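Local coordinates for Phospholipase/Carboxylesterase (Haliangium ochraceum, PDB 4Q82), which probably hydrolyses carboxylic ester bonds as a serine hydrolase of the alpha/beta-hydrolase fold, at residues G170-L175 / E228-L233; R240-L245 / Y269-S274. All coordinates share one frame; numbering follows the deposited sequence.

Interaction 1: G170-L175 / E228-L233; sequences GSWNYL and EPMNGL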
ATOM      1  N   GLY A 170       8.793   2.744   4.382  1.00 14.73           N
ATOM      2  CA  GLY A 170       8.723   4.023   3.686  1.00 16.43           C
ATOM      3  C   GLY A 170       7.376   4.698   3.919  1.00 16.39           C
ATOM      4  O   GLY A 170       7.299   5.922   4.091  1.00 16.50           O
ATOM      5  N   SER A 171       6.310   3.906   3.892  1.00 14.97           N
ATOM      6  CA  SER A 171       4.964   4.444   4.069  1.00 15.40           C
ATOM      7  C   SER A 171       4.787   5.026   5.460  1.00 16.34           C
ATOM      8  O   SER A 171       4.138   6.060   5.624  1.00 17.43           O
ATOM      9  CB  SER A 171       3.917   3.346   3.806  1.00 14.94           C
ATOM     10  OG  SER A 171       3.878   3.080   2.408  1.00 15.57           O
ATOM     11  N   TRP A 172       5.352   4.354   6.471  1.00 15.25           N
ATOM     12  CA  TRP A 172       5.333   4.902   7.822  1.00 16.52           C
ATOM     13  C   TRP A 172       6.088   6.226   7.869  1.00 18.46           C
ATOM     14  O   TRP A 172       5.639   7.202   8.489  1.00 19.70           O
ATOM     15  CB  TRP A 172       5.961   3.917   8.822  1.00 15.77           C
ATOM     16  CG  TRP A 172       5.061   2.794   9.342  1.00 14.94           C
ATOM     17  CD1 TRP A 172       5.194   1.454   9.085  1.00 14.50           C
ATOM     18  CD2 TRP A 172       3.934   2.922  10.242  1.00 15.63           C
ATOM     19  NE1 TRP A 172       4.239   0.742   9.776  1.00 13.88           N
ATOM     20  CE2 TRP A 172       3.455   1.616  10.494  1.00 14.87           C
ATOM     21  CE3 TRP A 172       3.318   4.008  10.889  1.00 17.23           C
ATOM     22  CZ2 TRP A 172       2.380   1.363  11.348  1.00 15.57           C
ATOM     23  CZ3 TRP A 172       2.224   3.757  11.730  1.00 17.71           C
ATOM     24  CH2 TRP A 172       1.763   2.452  11.944  1.00 16.59           C
ATOM     25  N   ASN A 173       7.246   6.275   7.206  1.00 17.17           N
ATOM     26  CA  ASN A 173       8.034   7.510   7.211  1.00 19.41           C
ATOM     27  C   ASN A 173       7.328   8.618   6.439  1.00 19.67           C
ATOM     28  O   ASN A 173       7.464   9.810   6.755  1.00 21.18           O
ATOM     29  CB  ASN A 173       9.410   7.254   6.626  1.00 21.64           C
ATOM     30  CG  ASN A 173      10.340   6.644   7.641  1.00 25.58           C
ATOM     31  OD1 ASN A 173      10.195   6.891   8.851  1.00 27.50           O
ATOM     32  ND2 ASN A 173      11.305   5.858   7.174  1.00 25.69           N
ATOM     33  N   TYR A 174       6.580   8.209   5.419  1.00 18.52           N
ATOM     34  CA  TYR A 174       5.764   9.153   4.657  1.00 20.67           C
ATOM     35  C   TYR A 174       4.739   9.820   5.573  1.00 21.55           C
ATOM     36  O   TYR A 174       4.550  11.045   5.537  1.00 23.56           O
ATOM     37  CB  TYR A 174       5.061   8.443   3.496  1.00 19.63           C
ATOM     38  CG  TYR A 174       3.864   9.206   2.970  1.00 20.81           C
ATOM     39  CD1 TYR A 174       4.029  10.315   2.128  1.00 22.72           C
ATOM     40  CD2 TYR A 174       2.562   8.825   3.321  1.00 19.61           C
ATOM     41  CE1 TYR A 174       2.933  11.039   1.659  1.00 24.10           C
ATOM     42  CE2 TYR A 174       1.446   9.553   2.848  1.00 20.82           C
ATOM     43  CZ  TYR A 174       1.643  10.645   2.018  1.00 23.26           C
ATOM     44  OH  TYR A 174       0.551  11.356   1.548  1.00 24.04           O
ATOM     45  N   LEU A 175       4.080   9.003   6.397  1.00 20.56           N
ATOM     46  CA  LEU A 175       3.111   9.531   7.346  1.00 22.12           C
ATOM     47  C   LEU A 175       3.791  10.416   8.391  1.00 23.34           C
ATOM     48  O   LEU A 175       3.250  11.436   8.800  1.00 25.06           O
ATOM     49  CB  LEU A 175       2.339   8.389   8.021  1.00 20.35           C
ATOM     50  CG  LEU A 175       1.343   7.652   7.131  1.00 20.28           C
ATOM     51  CD1 LEU A 175       0.777   6.439   7.878  1.00 19.87           C
ATOM     52  CD2 LEU A 175       0.224   8.594   6.690  1.00 22.57           C
ATOM     53  N   GLU A 228       4.195  -1.864  18.632  0.58 17.90           N
ATOM     54  CA  GLU A 228       4.256  -0.699  19.514  0.58 19.41           C
ATOM     55  C   GLU A 228       3.398   0.441  18.960  0.58 19.67           C
ATOM     56  O   GLU A 228       2.526   0.937  19.679  0.58 20.33           O
ATOM     57  CB  GLU A 228       5.704  -0.222  19.759  0.58 20.23           C
ATOM     58  CG  GLU A 228       5.798   1.071  20.603  0.58 22.18           C
ATOM     59  CD  GLU A 228       7.231   1.581  20.818  0.58 23.69           C
ATOM     60  OE1 GLU A 228       7.658   2.527  20.114  0.58 23.42           O
ATOM     61  OE2 GLU A 228       7.928   1.065  21.715  0.58 24.64           O
ATOM     62  N   PRO A 229       3.621   0.854  17.692  1.00 19.34           N
ATOM     63  CA  PRO A 229       2.774   1.963  17.245  1.00 20.25           C
ATOM     64  C   PRO A 229       1.291   1.592  17.165  1.00 19.44           C
ATOM     65  O   PRO A 229       0.486   2.448  17.509  1.00 21.05           O
ATOM     66  CB  PRO A 229       3.338   2.324  15.860  1.00 20.16           C
ATOM     67  CG  PRO A 229       4.115   1.142  15.429  1.00 19.25           C
ATOM     68  CD  PRO A 229       4.653   0.526  16.685  1.00 18.94           C
HETATM   69  N   MSE A 230       0.931   0.371  16.772  1.00 18.35           N
HETATM   70  CA  MSE A 230      -0.497   0.084  16.659  1.00 17.72           C
HETATM   71  C   MSE A 230      -1.111   0.031  18.055  1.00 18.93           C
HETATM   72  O   MSE A 230      -2.234   0.516  18.263  1.00 18.68           O
HETATM   73  CB  MSE A 230      -0.771  -1.235  15.911  1.00 15.57           C
HETATM   74  CG  MSE A 230      -0.415  -1.266  14.436  1.00 15.05           C
HETATM   75 SE   MSE A 230      -1.040   0.286  13.443  0.63 17.29          SE
HETATM   76  CE  MSE A 230      -2.843   0.455  14.199  1.00 15.40           C
ATOM     77  N   ASN A 231      -0.390  -0.521  19.035  1.00 20.51           N
ATOM     78  CA  ASN A 231      -0.931  -0.489  20.397  1.00 23.34           C
ATOM     79  C   ASN A 231      -1.145   0.952  20.869  1.00 23.75           C
ATOM     80  O   ASN A 231      -2.153   1.265  21.495  1.00 24.12           O
ATOM     81  CB  ASN A 231      -0.015  -1.215  21.388  1.00 26.19           C
ATOM     82  CG  ASN A 231      -0.120  -2.727  21.294  1.00 27.02           C
ATOM     83  OD1 ASN A 231      -1.085  -3.263  20.762  1.00 27.55           O
ATOM     84  ND2 ASN A 231       0.863  -3.417  21.861  1.00 28.34           N
ATOM     85  N   GLY A 232      -0.182   1.822  20.569  1.00 23.49           N
ATOM     86  CA  GLY A 232      -0.299   3.229  20.917  1.00 24.08           C
ATOM     87  C   GLY A 232      -1.504   3.880  20.250  1.00 24.34           C
ATOM     88  O   GLY A 232      -2.273   4.601  20.888  1.00 25.33           O
ATOM     89  N   LEU A 233      -1.665   3.625  18.954  1.00 22.64           N
ATOM     90  CA  LEU A 233      -2.739   4.234  18.201  1.00 22.45           C
ATOM     91  C   LEU A 233      -4.096   3.722  18.683  1.00 23.35           C
ATOM     92  O   LEU A 233      -5.046   4.492  18.794  1.00 24.74           O
ATOM     93  CB  LEU A 233      -2.575   3.954  16.713  1.00 21.04           C
ATOM     94  CG  LEU A 233      -1.372   4.630  16.037  1.00 21.25           C
ATOM     95  CD1 LEU A 233      -1.197   4.006  14.653  1.00 20.49           C
ATOM     96  CD2 LEU A 233      -1.604   6.139  15.958  1.00 23.03           C
TER
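Trp-172 meets Pro-229, Met-230 and Leu-233 in a buried, wholly apolar helix-to-helix contact on one face of the central sheet of an alpha/beta-hydrolase fold. The helices themselves stand well apart: the axes of the two short segments come no closer than 14.3 Å, crossing at 42°, so it takes the length of the indole to bridge them. All three partners converge on one corner of its benzo ring, CH2. Trp-172 sets CG anti to the carbonyl carbon and beside its backbone N (chi1 -82°), which sends the long ring system outward from the helix. Met-230, a selenomethionine, brings its SE 3.8 Å from CH2 of Trp-172, in the ring plane rather than above it: a Met-aromatic contact made at the edge. Its chain is folded at chi2 and chi3, putting the selenium, not the terminal CE, against the indole. Leu-233 comes to the same edge with one methyl, its CD1 lying 4.3 Å from Trp-172 CH2, while the ring carbon CB of Pro-229 reaches CH2 at 4.2 Å. Helix 167-178 begins two residues after the sulfonylated serine, consistent with the helix following the nucleophile elbow. Helix 195-201 packs against both sides of the contact, through Ala-197 on Trp-172 and Phe-198 on Pro-229 and Leu-233, and strand 243-248 meets Met-230 through Gln-243 and Leu-245.

Interaction 2: R240-L245 / Y269-S274; sequences RADQQL and YAWLLS
Gln-244 lays its amide nitrogen over one face of the Trp-271 indole, beside the CD1-NE1 bond rather than over the ring centre. NE2 of Gln-244 stands 3.2 Å from CD1 of Trp-271 and 3.3 Å from NE1; since both nitrogens are donors, the closeness to NE1 is packing and not a hydrogen bond. The amide is not stacked flat on the indole, for the two planes are 61° apart. CG of Gln-244 lies beside the backbone N (chi1 -76°) and the chain then runs extended, which carries NE2 away from the strand to the indole; the two side chains slide past each other in opposite directions. Trp-271 answers with CG anti to the backbone N (chi1 -178°), throwing the indole out from the helix. Strand 243-248 is an outermost strand of the alpha/beta-hydrolase sheet, and helix 268-273 is the last helix of the chain; the tryptophan spans between them across strands 186-190 and 210-215, touching Ala-186 and Val-188 and meeting Trp-211 edge-to-face. Asp-242, just before the strand, approaches the indole at its edge, with CB 4.2 Å from Trp-271 NE1; its carboxylate oxygen OD2 is hydrogen-bonded to Gln-275. Within segment 269-274, Ser-274 OG donates to Trp-271 O at 2.6 Å.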
ATOM      1  N   ARG A 240     -11.240   9.151  17.071  1.00 34.97           N
ATOM      2  CA  ARG A 240     -10.045   8.849  16.297  1.00 32.06           C
ATOM      3  C   ARG A 240     -10.440   7.904  15.174  1.00 30.37           C
ATOM      4  O   ARG A 240     -11.521   7.312  15.208  1.00 30.82           O
ATOM      5  CB  ARG A 240      -8.951   8.225  17.169  1.00 30.51           C
ATOM      6  CG  ARG A 240      -9.323   6.868  17.768  1.00 29.62           C
ATOM      7  CD  ARG A 240      -8.098   5.951  17.879  1.00 27.88           C
ATOM      8  NE  ARG A 240      -8.327   4.781  18.741  1.00 27.25           N
ATOM      9  CZ  ARG A 240      -8.950   3.674  18.350  1.00 26.86           C
ATOM     10  NH1 ARG A 240      -9.439   3.571  17.118  1.00 24.91           N
ATOM     11  NH2 ARG A 240      -9.086   2.665  19.195  1.00 27.40           N
ATOM     12  N   ALA A 241      -9.581   7.779  14.174  1.00 28.79           N
ATOM     13  CA  ALA A 241      -9.824   6.834  13.093  1.00 27.04           C
ATOM     14  C   ALA A 241      -9.743   5.401  13.613  1.00 26.14           C
ATOM     15  O   ALA A 241      -9.167   5.161  14.682  1.00 25.31           O
ATOM     16  CB  ALA A 241      -8.806   7.046  11.971  1.00 25.81           C
ATOM     17  N   ASP A 242     -10.331   4.468  12.868  0.54 25.55           N
ATOM     18  CA  ASP A 242     -10.202   3.045  13.153  0.54 24.64           C
ATOM     19  C   ASP A 242      -8.727   2.655  13.159  0.54 22.83           C
ATOM     20  O   ASP A 242      -7.950   3.148  12.345  0.54 22.09           O
ATOM     21  CB  ASP A 242     -10.955   2.205  12.114  0.54 24.36           C
ATOM     22  CG  ASP A 242     -12.459   2.470  12.106  0.54 26.10           C
ATOM     23  OD1 ASP A 242     -13.009   2.974  13.108  0.54 27.26           O
ATOM     24  OD2 ASP A 242     -13.097   2.153  11.082  0.54 26.04           O
ATOM     25  N   GLN A 243      -8.345   1.774  14.076  1.00 22.31           N
ATOM     26  CA  GLN A 243      -6.966   1.297  14.159  1.00 21.56           C
ATOM     27  C   GLN A 243      -7.009  -0.219  14.374  1.00 21.35           C
ATOM     28  O   GLN A 243      -7.760  -0.700  15.228  1.00 22.66           O
ATOM     29  CB  GLN A 243      -6.222   2.006  15.312  1.00 21.47           C
ATOM     30  CG  GLN A 243      -6.229   3.532  15.236  1.00 21.80           C
ATOM     31  CD  GLN A 243      -5.476   4.056  14.026  1.00 21.24           C
ATOM     32  OE1 GLN A 243      -4.674   3.342  13.419  1.00 19.59           O
ATOM     33  NE2 GLN A 243      -5.734   5.303  13.664  1.00 22.06           N
ATOM     34  N   GLN A 244      -6.247  -0.981  13.596  1.00 19.74           N
ATOM     35  CA  GLN A 244      -6.260  -2.435  13.762  1.00 19.74           C
ATOM     36  C   GLN A 244      -4.870  -3.021  13.746  1.00 17.14           C
ATOM     37  O   GLN A 244      -3.970  -2.538  13.047  1.00 16.63           O
ATOM     38  CB  GLN A 244      -7.079  -3.123  12.674  1.00 22.10           C
ATOM     39  CG  GLN A 244      -8.584  -3.023  12.843  1.00 28.07           C
ATOM     40  CD  GLN A 244      -9.259  -4.136  12.061  1.00 32.33           C
ATOM     41  OE1 GLN A 244      -9.308  -5.285  12.513  1.00 34.53           O
ATOM     42  NE2 GLN A 244      -9.716  -3.820  10.855  1.00 32.96           N
ATOM     43  N   LEU A 245      -4.688  -4.073  14.531  1.00 15.85           N
ATOM     44  CA  LEU A 245      -3.368  -4.722  14.597  1.00 15.68           C
ATOM     45  C   LEU A 245      -3.557  -6.231  14.434  1.00 15.62           C
ATOM     46  O   LEU A 245      -4.398  -6.838  15.131  1.00 16.93           O
ATOM     47  CB  LEU A 245      -2.689  -4.420  15.942  1.00 16.98           C
ATOM     48  CG  LEU A 245      -1.482  -5.298  16.278  1.00 16.20           C
ATOM     49  CD1 LEU A 245      -0.307  -5.009  15.312  1.00 14.86           C
ATOM     50  CD2 LEU A 245      -0.999  -5.107  17.737  1.00 17.73           C
ATOM     51  N   TYR A 269      -9.278  -5.472   1.969  1.00 14.15           N
ATOM     52  CA  TYR A 269      -9.910  -4.690   0.895  1.00 15.10           C
ATOM     53  C   TYR A 269     -11.257  -4.101   1.346  1.00 16.41           C
ATOM     54  O   TYR A 269     -11.540  -2.917   1.121  1.00 16.51           O
ATOM     55  CB  TYR A 269     -10.058  -5.552  -0.373  1.00 15.17           C
ATOM     56  CG  TYR A 269      -8.702  -6.160  -0.700  1.00 15.11           C
ATOM     57  CD1 TYR A 269      -7.623  -5.343  -1.001  1.00 15.10           C
ATOM     58  CD2 TYR A 269      -8.491  -7.548  -0.664  1.00 14.98           C
ATOM     59  CE1 TYR A 269      -6.330  -5.869  -1.249  1.00 14.88           C
ATOM     60  CE2 TYR A 269      -7.203  -8.085  -0.950  1.00 14.36           C
ATOM     61  CZ  TYR A 269      -6.142  -7.228  -1.234  1.00 13.94           C
ATOM     62  OH  TYR A 269      -4.875  -7.738  -1.486  1.00 13.70           O
ATOM     63  N   ALA A 270     -12.078  -4.910   1.991  1.00 16.49           N
ATOM     64  CA  ALA A 270     -13.325  -4.411   2.530  1.00 19.38           C
ATOM     65  C   ALA A 270     -13.047  -3.314   3.571  1.00 19.03           C
ATOM     66  O   ALA A 270     -13.741  -2.295   3.603  1.00 20.37           O
ATOM     67  CB  ALA A 270     -14.141  -5.557   3.137  1.00 19.68           C
ATOM     68  N   TRP A 271     -12.020  -3.521   4.393  1.00 17.40           N
ATOM     69  CA  TRP A 271     -11.676  -2.551   5.433  1.00 18.09           C
ATOM     70  C   TRP A 271     -11.242  -1.222   4.804  1.00 17.97           C
ATOM     71  O   TRP A 271     -11.718  -0.155   5.212  1.00 19.82           O
ATOM     72  CB  TRP A 271     -10.569  -3.090   6.364  1.00 15.95           C
ATOM     73  CG  TRP A 271     -10.231  -2.111   7.475  1.00 17.50           C
ATOM     74  CD1 TRP A 271     -10.919  -1.914   8.652  1.00 19.14           C
ATOM     75  CD2 TRP A 271      -9.147  -1.173   7.483  1.00 17.43           C
ATOM     76  NE1 TRP A 271     -10.304  -0.914   9.399  1.00 19.33           N
ATOM     77  CE2 TRP A 271      -9.221  -0.446   8.699  1.00 18.34           C
ATOM     78  CE3 TRP A 271      -8.110  -0.881   6.582  1.00 16.20           C
ATOM     79  CZ2 TRP A 271      -8.286   0.549   9.040  1.00 18.34           C
ATOM     80  CZ3 TRP A 271      -7.188   0.111   6.924  1.00 15.71           C
ATOM     81  CH2 TRP A 271      -7.283   0.807   8.142  1.00 17.45           C
ATOM     82  N   LEU A 272     -10.342  -1.275   3.820  1.00 16.18           N
ATOM     83  CA  LEU A 272      -9.944  -0.046   3.124  1.00 16.70           C
ATOM     84  C   LEU A 272     -11.162   0.696   2.597  1.00 18.35           C
ATOM     85  O   LEU A 272     -11.361   1.881   2.872  1.00 19.64           O
ATOM     86  CB  LEU A 272      -8.982  -0.353   1.967  1.00 15.83           C
ATOM     87  CG  LEU A 272      -7.534  -0.665   2.386  1.00 14.83           C
ATOM     88  CD1 LEU A 272      -6.709  -1.104   1.149  1.00 13.65           C
ATOM     89  CD2 LEU A 272      -6.874   0.543   3.016  1.00 15.96           C
ATOM     90  N   LEU A 273     -12.000  -0.020   1.865  1.00 17.90           N
ATOM     91  CA  LEU A 273     -13.160   0.614   1.234  1.00 21.45           C
ATOM     92  C   LEU A 273     -14.151   1.177   2.259  1.00 22.95           C
ATOM     93  O   LEU A 273     -14.959   2.047   1.935  1.00 23.50           O
ATOM     94  CB  LEU A 273     -13.856  -0.387   0.302  1.00 21.69           C
ATOM     95  CG  LEU A 273     -13.054  -0.660  -0.985  1.00 22.34           C
ATOM     96  CD1 LEU A 273     -13.547  -1.906  -1.684  1.00 21.95           C
ATOM     97  CD2 LEU A 273     -13.118   0.534  -1.936  1.00 24.52           C
ATOM     98  N   SER A 274     -14.085   0.703   3.498  1.00 23.48           N
ATOM     99  CA  SER A 274     -14.939   1.282   4.533  1.00 25.10           C
ATOM    100  C   SER A 274     -14.395   2.642   5.027  1.00 25.07           C
ATOM    101  O   SER A 274     -15.076   3.366   5.753  1.00 24.76           O
ATOM    102  CB  SER A 274     -15.099   0.313   5.704  1.00 24.77           C
ATOM    103  OG  SER A 274     -13.945   0.313   6.522  1.00 24.95           O
TER

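Interaction 1 is core packing, all hydrocarbon and selenium round a tryptophan edge; interaction 2 lies at the surface, where a glutamine amide lies over one face of another tryptophan and the CB of an aspartate meets its edge, with no hydrogen bond across. Each thus uses an indole to span two elements whose backbones stay apart. They hold no element in common, but helix 224-235 of interaction 1 packs on strand 243-248 of interaction 2, the next element in the chain. Gln-243 turns toward that helix and its Met-230, whereas Gln-244 points to Trp-271, so the two contacts fall on different faces of the edge strand. The two meet in plain packing, Met-230 CE lying 3.4 Å from Gln-244 O.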